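Local coordinates for C-X-C motif chemokine 13 (PDB 7JNY), which attracts B lymphocytes as a secreted chemokine that binds the receptor CXCR5, at residues Q64-M67 against E68-K72. Numbering follows the deposited sequence.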
ATOM      1  N   GLN A  64      -2.684   3.372  -7.405  1.00 26.38           N
ATOM      2  CA  GLN A  64      -1.646   4.099  -8.122  1.00 26.96           C
ATOM      3  C   GLN A  64      -1.809   5.607  -7.953  1.00 26.61           C
ATOM      4  O   GLN A  64      -0.840   6.328  -7.699  1.00 26.15           O
ATOM      5  CB  GLN A  64      -1.696   3.717  -9.592  1.00 29.02           C
ATOM      6  CG  GLN A  64      -1.392   2.243  -9.794  1.00 43.95           C
ATOM      7  CD  GLN A  64      -0.804   1.956 -11.145  1.00 57.94           C
ATOM      8  OE1 GLN A  64      -1.051   2.681 -12.105  1.00 70.82           O
ATOM      9  NE2 GLN A  64      -0.026   0.883 -11.236  1.00 66.29           N
ATOM     10  N   ARG A  65      -3.035   6.098  -8.097  1.00 30.59           N
ATOM     11  CA  ARG A  65      -3.281   7.530  -7.933  1.00 28.44           C
ATOM     12  C   ARG A  65      -2.938   7.956  -6.518  1.00 25.41           C
ATOM     13  O   ARG A  65      -2.270   8.975  -6.308  1.00 25.11           O
ATOM     14  CB  ARG A  65      -4.721   7.832  -8.261  1.00 28.73           C
ATOM     15  CG  ARG A  65      -5.045   7.462  -9.695  1.00 30.91           C
ATOM     16  CD  ARG A  65      -6.347   8.046 -10.131  1.00 37.27           C
ATOM     17  NE  ARG A  65      -6.109   9.463 -10.345  1.00 63.42           N
ATOM     18  CZ  ARG A  65      -6.619  10.163 -11.343  1.00 72.36           C
ATOM     19  NH1 ARG A  65      -7.451   9.613 -12.216  1.00 70.43           N
ATOM     20  NH2 ARG A  65      -6.267  11.439 -11.480  1.00 61.37           N
ATOM     21  N   MET A  66      -3.361   7.168  -5.530  1.00 25.52           N
ATOM     22  CA  MET A  66      -2.989   7.470  -4.143  1.00 22.81           C
ATOM     23  C   MET A  66      -1.495   7.534  -3.955  1.00 24.02           C
ATOM     24  O   MET A  66      -0.976   8.440  -3.287  1.00 26.17           O
ATOM     25  CB  MET A  66      -3.562   6.446  -3.171  1.00 28.88           C
ATOM     26  CG  MET A  66      -3.331   6.861  -1.724  1.00 27.93           C
ATOM     27  SD  MET A  66      -4.120   5.812  -0.483  1.00 31.45           S
ATOM     28  CE  MET A  66      -3.424   4.221  -0.887  1.00 46.84           C
ATOM     29  N   MET A  67      -0.783   6.536  -4.459  1.00 22.36           N
ATOM     30  CA  MET A  67       0.655   6.540  -4.281  1.00 22.08           C
ATOM     31  C   MET A  67       1.306   7.772  -4.899  1.00 22.54           C
ATOM     32  O   MET A  67       2.339   8.238  -4.403  1.00 22.04           O
ATOM     33  CB  MET A  67       1.252   5.249  -4.856  1.00 23.13           C
ATOM     34  CG  MET A  67       0.821   4.028  -4.074  1.00 29.03           C
ATOM     35  SD  MET A  67       1.331   4.180  -2.339  1.00 38.43           S
ATOM     36  CE  MET A  67       3.111   4.109  -2.577  1.00 64.11           C
ATOM     37  N   GLU A  68       0.722   8.331  -5.957  1.00 23.80           N
ATOM     38  CA  GLU A  68       1.290   9.555  -6.507  1.00 24.80           C
ATOM     39  C   GLU A  68       1.095  10.714  -5.547  1.00 23.61           C
ATOM     40  O   GLU A  68       1.991  11.548  -5.377  1.00 24.50           O
ATOM     41  CB  GLU A  68       0.678   9.894  -7.868  1.00 26.88           C
ATOM     42  CG  GLU A  68       0.957   8.921  -8.972  1.00 47.20           C
ATOM     43  CD  GLU A  68       0.215   9.334 -10.217  1.00 79.58           C
ATOM     44  OE1 GLU A  68       0.280  10.536 -10.558  1.00 74.18           O
ATOM     45  OE2 GLU A  68      -0.448   8.480 -10.841  1.00 84.12           O
ATOM     46  N   VAL A  69      -0.052  10.768  -4.880  1.00 22.98           N
ATOM     47  CA  VAL A  69      -0.237  11.791  -3.857  1.00 22.15           C
ATOM     48  C   VAL A  69       0.808  11.623  -2.768  1.00 20.98           C
ATOM     49  O   VAL A  69       1.456  12.589  -2.347  1.00 24.48           O
ATOM     50  CB  VAL A  69      -1.662  11.748  -3.284  1.00 22.24           C
ATOM     51  CG1 VAL A  69      -1.802  12.809  -2.186  1.00 32.58           C
ATOM     52  CG2 VAL A  69      -2.689  11.989  -4.361  1.00 26.10           C
ATOM     53  N   LEU A  70       1.009  10.388  -2.310  1.00 23.81           N
ATOM     54  CA  LEU A  70       1.966  10.159  -1.237  1.00 21.89           C
ATOM     55  C   LEU A  70       3.374  10.524  -1.673  1.00 38.06           C
ATOM     56  O   LEU A  70       4.148  11.068  -0.885  1.00 28.05           O
ATOM     57  CB  LEU A  70       1.931   8.712  -0.794  1.00 22.86           C
ATOM     58  CG  LEU A  70       0.596   8.261  -0.211  1.00 31.37           C
ATOM     59  CD1 LEU A  70       0.812   6.899   0.453  1.00 35.97           C
ATOM     60  CD2 LEU A  70       0.028   9.211   0.795  1.00 37.84           C
ATOM     61  N   ARG A  71       3.749  10.184  -2.909  1.00 24.22           N
ATOM     62  CA  ARG A  71       5.074  10.561  -3.387  1.00 26.71           C
ATOM     63  C   ARG A  71       5.233  12.073  -3.379  1.00 24.14           C
ATOM     64  O   ARG A  71       6.223  12.594  -2.853  1.00 23.85           O
ATOM     65  CB  ARG A  71       5.319   9.994  -4.781  1.00 26.72           C
ATOM     66  CG  ARG A  71       5.656   8.527  -4.790  1.00 42.00           C
ATOM     67  CD  ARG A  71       6.039   8.044  -6.177  1.00 46.35           C
ATOM     68  NE  ARG A  71       5.625   6.654  -6.273  1.00 54.73           N
ATOM     69  CZ  ARG A  71       4.671   6.216  -7.084  1.00 65.91           C
ATOM     70  NH1 ARG A  71       4.083   7.025  -7.958  1.00 49.90           N
ATOM     71  NH2 ARG A  71       4.275   4.944  -7.001  1.00 53.61           N
ATOM     72  N   LYS A  72       4.270  12.797  -3.957  1.00 22.24           N
ATOM     73  CA  LYS A  72       4.473  14.234  -4.122  1.00 28.80           C
ATOM     74  C   LYS A  72       4.421  14.997  -2.802  1.00 28.99           C
ATOM     75  O   LYS A  72       4.837  16.150  -2.773  1.00 27.17           O
ATOM     76  CB  LYS A  72       3.449  14.828  -5.106  1.00 32.22           C
ATOM     77  CG  LYS A  72       2.015  14.996  -4.583  1.00 29.80           C
ATOM     78  CD  LYS A  72       1.080  15.574  -5.673  1.00 39.05           C
ATOM     79  CE  LYS A  72      -0.383  15.653  -5.212  1.00 34.79           C
ATOM     80  NZ  LYS A  72      -1.381  15.725  -6.345  1.00 35.78           N
TER
HETATM   81  O   HOH W   1       1.527   5.426  -8.714  1.00 31.70           O
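Met-67 and Leu-70 meet one turn apart on helix 61-72, the C-terminal helix that in the chemokine fold packs across the beta-sheet. The backbone is alpha-helical here, as two i to i+4 bonds attest: Leu-70 N donates to Met-66 O at 2.9 Å with an N-H...O angle of 162°, and Arg-71 N donates to Met-67 O at 2.8 Å. The tighter part of the contact centres on Met-67. Its SD lies 3.9 Å from Leu-70 CD1, the two side chains running at a slant to each other; bends at chi2 (-59°) and chi3 (-66°) curl the methionine instead of letting it extend. Arg-71 folds back along the helix, bent at chi3, with Met-67 CB over one face of its guanidinium, 3.7 Å from Arg-71 NH2. Met-66 contributes more loosely, its CG 4.4 Å from Leu-70 CG. Both methionines also reach strand 27-33, Met-66 touching Ile-27 and Ile-30, Met-67 touching Ile-32.

The exposed pair Arg-65 and Glu-68 is slacker. They carry opposite charges, yet NE of Arg-65 and OE2 of Glu-68 stay 5.8 Å apart, too far for a salt bridge. Arg-71, by contrast, is tied to the preceding turn by a water, which gives Gln-64 O a second donor besides Glu-68 N, whose bond to that oxygen is 3.1 Å long. The water donates to Gln-64 O at 2.7 Å and accepts from Arg-71 NH1.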